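Local coordinates for protein single-stranded-DNA-specific exonuclease RecJ (Thermus thermophilus, PDB 2ZXR) that degrades single-stranded DNA in the 5' to 3' direction as a divalent-cation-dependent exonuclease, with no detectable activity on single-stranded RNA, at residues A[540-552]-A[596-608]. Residues are numbered along the deposited sequence; the frame is centred on the assembly and turned at random.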
loop_
_atom_site.group_PDB
_atom_site.type_symbol
_atom_site.label_atom_id
_atom_site.label_comp_id
_atom_site.label_asym_id
_atom_site.label_seq_id
_atom_site.Cartn_x
_atom_site.Cartn_y
_atom_site.Cartn_z
ATOM N N PHE A 540 22.502 -1.986 -22.255
ATOM C CA PHE A 540 23.717 -2.306 -23.000
ATOM C C PHE A 540 23.342 -3.339 -24.076
ATOM O O PHE A 540 24.019 -3.464 -25.098
ATOM C CB PHE A 540 24.840 -2.833 -22.071
ATOM C CG PHE A 540 24.597 -4.222 -21.528
ATOM C CD1 PHE A 540 24.913 -5.347 -22.285
ATOM C CD2 PHE A 540 23.994 -4.400 -20.270
ATOM C CE1 PHE A 540 24.626 -6.643 -21.798
ATOM C CE2 PHE A 540 23.707 -5.672 -19.774
ATOM C CZ PHE A 540 24.021 -6.804 -20.534
ATOM N N ALA A 541 22.241 -4.056 -23.864
ATOM C CA ALA A 541 21.777 -5.049 -24.827
ATOM C C ALA A 541 20.401 -4.610 -25.368
ATOM O O ALA A 541 19.443 -4.396 -24.602
ATOM C CB ALA A 541 21.703 -6.412 -24.166
ATOM N N TYR A 542 20.323 -4.482 -26.691
ATOM C CA TYR A 542 19.134 -4.018 -27.384
ATOM C C TYR A 542 18.469 -5.061 -28.244
ATOM O O TYR A 542 18.999 -5.428 -29.296
ATOM C CB TYR A 542 19.490 -2.813 -28.248
ATOM C CG TYR A 542 19.969 -1.645 -27.417
ATOM C CD1 TYR A 542 21.205 -1.679 -26.774
ATOM C CD2 TYR A 542 19.156 -0.517 -27.236
ATOM C CE1 TYR A 542 21.624 -0.620 -25.975
ATOM C CE2 TYR A 542 19.565 0.542 -26.434
ATOM C CZ TYR A 542 20.791 0.483 -25.814
ATOM O OH TYR A 542 21.174 1.534 -25.020
ATOM N N PRO A 543 17.292 -5.546 -27.814
ATOM C CA PRO A 543 16.544 -6.567 -28.555
ATOM C C PRO A 543 16.256 -6.138 -29.977
ATOM O O PRO A 543 15.830 -5.001 -30.219
ATOM C CB PRO A 543 15.240 -6.721 -27.751
ATOM C CG PRO A 543 15.674 -6.429 -26.356
ATOM C CD PRO A 543 16.637 -5.246 -26.528
ATOM N N LEU A 544 16.467 -7.073 -30.897
ATOM C CA LEU A 544 16.208 -6.871 -32.315
ATOM C C LEU A 544 15.529 -8.162 -32.779
ATOM O O LEU A 544 15.963 -9.252 -32.413
ATOM C CB LEU A 544 17.521 -6.687 -33.070
ATOM C CG LEU A 544 17.488 -6.451 -34.578
ATOM C CD1 LEU A 544 16.961 -5.057 -34.882
ATOM C CD2 LEU A 544 18.906 -6.586 -35.135
ATOM N N PRO A 545 14.445 -8.048 -33.564
ATOM C CA PRO A 545 13.708 -9.203 -34.083
ATOM C C PRO A 545 14.650 -10.117 -34.884
ATOM O O PRO A 545 15.530 -9.628 -35.590
ATOM C CB PRO A 545 12.641 -8.565 -34.967
ATOM C CG PRO A 545 12.389 -7.242 -34.276
ATOM C CD PRO A 545 13.794 -6.785 -33.953
ATOM N N LEU A 546 14.457 -11.430 -34.775
ATOM C CA LEU A 546 15.316 -12.379 -35.484
ATOM C C LEU A 546 15.399 -12.128 -36.995
ATOM O O LEU A 546 16.480 -12.229 -37.592
ATOM C CB LEU A 546 14.862 -13.818 -35.257
ATOM C CG LEU A 546 15.770 -14.827 -35.983
ATOM C CD1 LEU A 546 17.175 -14.741 -35.405
ATOM C CD2 LEU A 546 15.240 -16.258 -35.826
ATOM N N LEU A 547 14.263 -11.819 -37.617
ATOM C CA LEU A 547 14.256 -11.558 -39.055
ATOM C C LEU A 547 15.220 -10.424 -39.379
ATOM O O LEU A 547 16.047 -10.545 -40.280
ATOM C CB LEU A 547 12.852 -11.178 -39.535
ATOM C CG LEU A 547 11.782 -12.241 -39.320
ATOM C CD1 LEU A 547 10.420 -11.668 -39.695
ATOM C CD2 LEU A 547 12.104 -13.472 -40.151
ATOM N N GLU A 548 15.115 -9.320 -38.654
ATOM C CA GLU A 548 16.014 -8.207 -38.914
ATOM C C GLU A 548 17.465 -8.593 -38.691
ATOM O O GLU A 548 18.328 -8.221 -39.472
ATOM C CB GLU A 548 15.677 -7.008 -38.034
ATOM C CG GLU A 548 14.440 -6.264 -38.460
ATOM C CD GLU A 548 14.177 -5.052 -37.589
ATOM O OE1 GLU A 548 15.129 -4.268 -37.356
ATOM O OE2 GLU A 548 13.019 -4.882 -37.144
ATOM N N ALA A 549 17.739 -9.337 -37.628
ATOM C CA ALA A 549 19.107 -9.727 -37.329
ATOM C C ALA A 549 19.727 -10.591 -38.431
ATOM O O ALA A 549 20.889 -10.394 -38.803
ATOM C CB ALA A 549 19.171 -10.473 -35.980
ATOM N N LEU A 550 18.955 -11.553 -38.931
ATOM C CA LEU A 550 19.449 -12.458 -39.959
ATOM C C LEU A 550 19.708 -11.735 -41.267
ATOM O O LEU A 550 20.649 -12.065 -41.970
ATOM C CB LEU A 550 18.468 -13.630 -40.164
ATOM C CG LEU A 550 18.420 -14.617 -38.985
ATOM C CD1 LEU A 550 17.259 -15.581 -39.157
ATOM C CD2 LEU A 550 19.743 -15.362 -38.864
ATOM N N ALA A 551 18.885 -10.743 -41.581
ATOM C CA ALA A 551 19.079 -9.974 -42.811
ATOM C C ALA A 551 20.438 -9.271 -42.749
ATOM O O ALA A 551 21.210 -9.311 -43.702
ATOM C CB ALA A 551 17.959 -8.930 -42.987
ATOM N N ARG A 552 20.739 -8.650 -41.609
ATOM C CA ARG A 552 22.005 -7.944 -41.455
ATOM C C ARG A 552 23.192 -8.895 -41.445
ATOM O O ARG A 552 24.266 -8.567 -41.951
ATOM C CB ARG A 552 21.963 -7.078 -40.195
ATOM C CG ARG A 552 21.054 -5.868 -40.381
ATOM C CD ARG A 552 20.623 -5.176 -39.065
ATOM N NE ARG A 552 21.738 -4.762 -38.224
ATOM C CZ ARG A 552 21.625 -4.034 -37.109
ATOM N NH1 ARG A 552 22.718 -3.722 -36.409
ATOM N NH2 ARG A 552 20.433 -3.594 -36.694
ATOM N N VAL A 596 29.586 -10.135 -20.857
ATOM C CA VAL A 596 30.359 -9.386 -21.828
ATOM C C VAL A 596 29.800 -7.966 -21.711
ATOM O O VAL A 596 28.798 -7.627 -22.349
ATOM C CB VAL A 596 30.155 -9.932 -23.249
ATOM C CG1 VAL A 596 31.053 -9.169 -24.225
ATOM C CG2 VAL A 596 30.487 -11.423 -23.288
ATOM N N LEU A 597 30.435 -7.165 -20.859
ATOM C CA LEU A 597 29.999 -5.796 -20.595
ATOM C C LEU A 597 30.871 -4.747 -21.287
ATOM O O LEU A 597 31.886 -5.080 -21.885
ATOM C CB LEU A 597 29.953 -5.558 -19.079
ATOM C CG LEU A 597 29.026 -6.529 -18.314
ATOM C CD1 LEU A 597 28.986 -6.180 -16.834
ATOM C CD2 LEU A 597 27.615 -6.453 -18.903
ATOM N N GLY A 598 30.476 -3.478 -21.197
ATOM C CA GLY A 598 31.223 -2.439 -21.889
ATOM C C GLY A 598 31.140 -2.802 -23.369
ATOM O O GLY A 598 32.134 -2.818 -24.101
ATOM N N ARG A 599 29.917 -3.081 -23.801
ATOM C CA ARG A 599 29.633 -3.522 -25.157
ATOM C C ARG A 599 28.723 -2.639 -25.989
ATOM O O ARG A 599 29.166 -1.996 -26.943
ATOM C CB ARG A 599 28.996 -4.921 -25.096
ATOM C CG ARG A 599 29.964 -6.051 -24.842
ATOM C CD ARG A 599 30.564 -6.536 -26.155
ATOM N NE ARG A 599 31.102 -5.438 -26.951
ATOM C CZ ARG A 599 31.276 -5.491 -28.270
ATOM N NH1 ARG A 599 30.955 -6.597 -28.930
ATOM N NH2 ARG A 599 31.769 -4.441 -28.928
ATOM N N ARG A 600 27.452 -2.629 -25.618
ATOM C CA ARG A 600 26.405 -1.909 -26.342
ATOM C C ARG A 600 26.229 -2.721 -27.615
ATOM O O ARG A 600 26.932 -2.534 -28.625
ATOM C CB ARG A 600 26.789 -0.477 -26.671
ATOM C CG ARG A 600 25.563 0.450 -26.846
ATOM C CD ARG A 600 24.664 0.052 -28.027
ATOM N NE ARG A 600 23.561 1.000 -28.252
ATOM C CZ ARG A 600 22.692 0.938 -29.268
ATOM N NH1 ARG A 600 21.728 1.843 -29.378
ATOM N NH2 ARG A 600 22.778 -0.022 -30.177
ATOM N N VAL A 601 25.291 -3.654 -27.544
ATOM C CA VAL A 601 25.041 -4.553 -28.654
ATOM C C VAL A 601 23.567 -4.738 -28.952
ATOM O O VAL A 601 22.699 -4.358 -28.155
ATOM C CB VAL A 601 25.663 -5.933 -28.354
ATOM C CG1 VAL A 601 27.169 -5.799 -28.225
ATOM C CG2 VAL A 601 25.076 -6.505 -27.045
ATOM N N GLU A 602 23.292 -5.324 -30.116
ATOM C CA GLU A 602 21.919 -5.597 -30.523
ATOM C C GLU A 602 21.800 -7.099 -30.433
ATOM O O GLU A 602 22.671 -7.836 -30.914
ATOM C CB GLU A 602 21.669 -5.096 -31.936
ATOM C CG GLU A 602 21.711 -3.594 -31.975
ATOM C CD GLU A 602 21.369 -3.063 -33.331
ATOM O OE1 GLU A 602 22.305 -2.635 -34.035
ATOM O OE2 GLU A 602 20.175 -3.085 -33.700
ATOM N N VAL A 603 20.734 -7.549 -29.784
ATOM C CA VAL A 603 20.572 -8.960 -29.567
ATOM C C VAL A 603 19.288 -9.522 -30.103
ATOM O O VAL A 603 18.210 -8.970 -29.901
ATOM C CB VAL A 603 20.672 -9.272 -28.059
ATOM C CG1 VAL A 603 20.571 -10.769 -27.812
ATOM C CG2 VAL A 603 21.968 -8.689 -27.509
ATOM N N ALA A 604 19.421 -10.629 -30.812
ATOM C CA ALA A 604 18.279 -11.321 -31.368
ATOM C C ALA A 604 18.374 -12.737 -30.799
ATOM O O ALA A 604 19.450 -13.185 -30.393
ATOM C CB ALA A 604 18.366 -11.349 -32.896
ATOM N N LEU A 605 17.249 -13.430 -30.737
ATOM C CA LEU A 605 17.258 -14.793 -30.234
ATOM C C LEU A 605 16.804 -15.634 -31.391
ATOM O O LEU A 605 17.550 -16.449 -31.946
ATOM C CB LEU A 605 16.263 -14.951 -29.096
ATOM C CG LEU A 605 16.542 -14.130 -27.846
ATOM C CD1 LEU A 605 15.341 -14.268 -26.909
ATOM C CD2 LEU A 605 17.850 -14.596 -27.205
ATOM N N GLY A 606 15.558 -15.389 -31.753
ATOM C CA GLY A 606 14.955 -16.102 -32.843
ATOM C C GLY A 606 13.446 -16.190 -32.769
ATOM O O GLY A 606 12.770 -15.397 -32.094
ATOM N N ARG A 607 12.936 -17.170 -33.506
ATOM C CA ARG A 607 11.517 -17.458 -33.615
ATOM C C ARG A 607 11.446 -18.989 -33.626
ATOM O O ARG A 607 10.458 -19.592 -33.178
ATOM C CB ARG A 607 10.973 -16.862 -34.924
ATOM C CG ARG A 607 9.459 -16.917 -35.090
ATOM C CD ARG A 607 8.742 -16.316 -33.889
ATOM N NE ARG A 607 8.710 -17.252 -32.767
ATOM C CZ ARG A 607 8.136 -16.998 -31.594
ATOM N NH1 ARG A 607 7.544 -15.827 -31.379
ATOM N NH2 ARG A 607 8.142 -17.922 -30.639
ATOM N N GLU A 608 12.516 -19.599 -34.140
ATOM C CA GLU A 608 12.659 -21.061 -34.208
ATOM C C GLU A 608 14.106 -21.383 -33.816
ATOM O O GLU A 608 14.551 -22.530 -33.909
ATOM C CB GLU A 608 12.377 -21.588 -35.626
ATOM C CG GLU A 608 11.070 -21.094 -36.245
ATOM C CD GLU A 608 11.160 -19.646 -36.713
ATOM O OE1 GLU A 608 10.115 -19.073 -37.105
ATOM O OE2 GLU A 608 12.279 -19.085 -36.693
HETATM O O HOH W 1 18.069 -3.221 -31.534
HETATM O O HOH W 2 11.956 -12.506 -33.117
#
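Ala541, Tyr542 and Pro543 pair in parallel with Val601, Glu602 and Val603, setting an outermost strand beside its neighbour in the all-parallel sheet of the RecJ C-terminal domain, far from the metal site. Four backbone hydrogen bonds join 540-544 to 601-603; the first runs from Val601 N to Phe540 O (2.8 Å), the last from Leu544 N to Val603 O (2.8 Å). Packing is tight where helix 546-554 follows its strand: Ala549 CB presses on Ala604 CB at 3.3 Å, and Tyr638 of helix 624-639 also touches Ala604. On the face bearing Ala541 and Val603, Ala541 CB meets Val603 CG2 at 4.1 Å. The opposite face is polar and more open to solvent: a water bridges Pro543 O and Glu602 OE2. Exposed Arg600 starts away from 540-552, but a bend at chi2 (-63°) brings its guanidinium back flat over the Tyr542 ring, planes 19° apart, a cation-pi stack. A firm salt bridge with two hydrogen bonds spans this rim, Arg552 gripping Glu602 end-on: Arg552 NH2 reaches Glu602 OE2 at 3.0 Å on the syn side but tilted out of the carboxylate plane, while Arg552 NH1 meets Glu602 OE1 at 2.6 Å from above that plane.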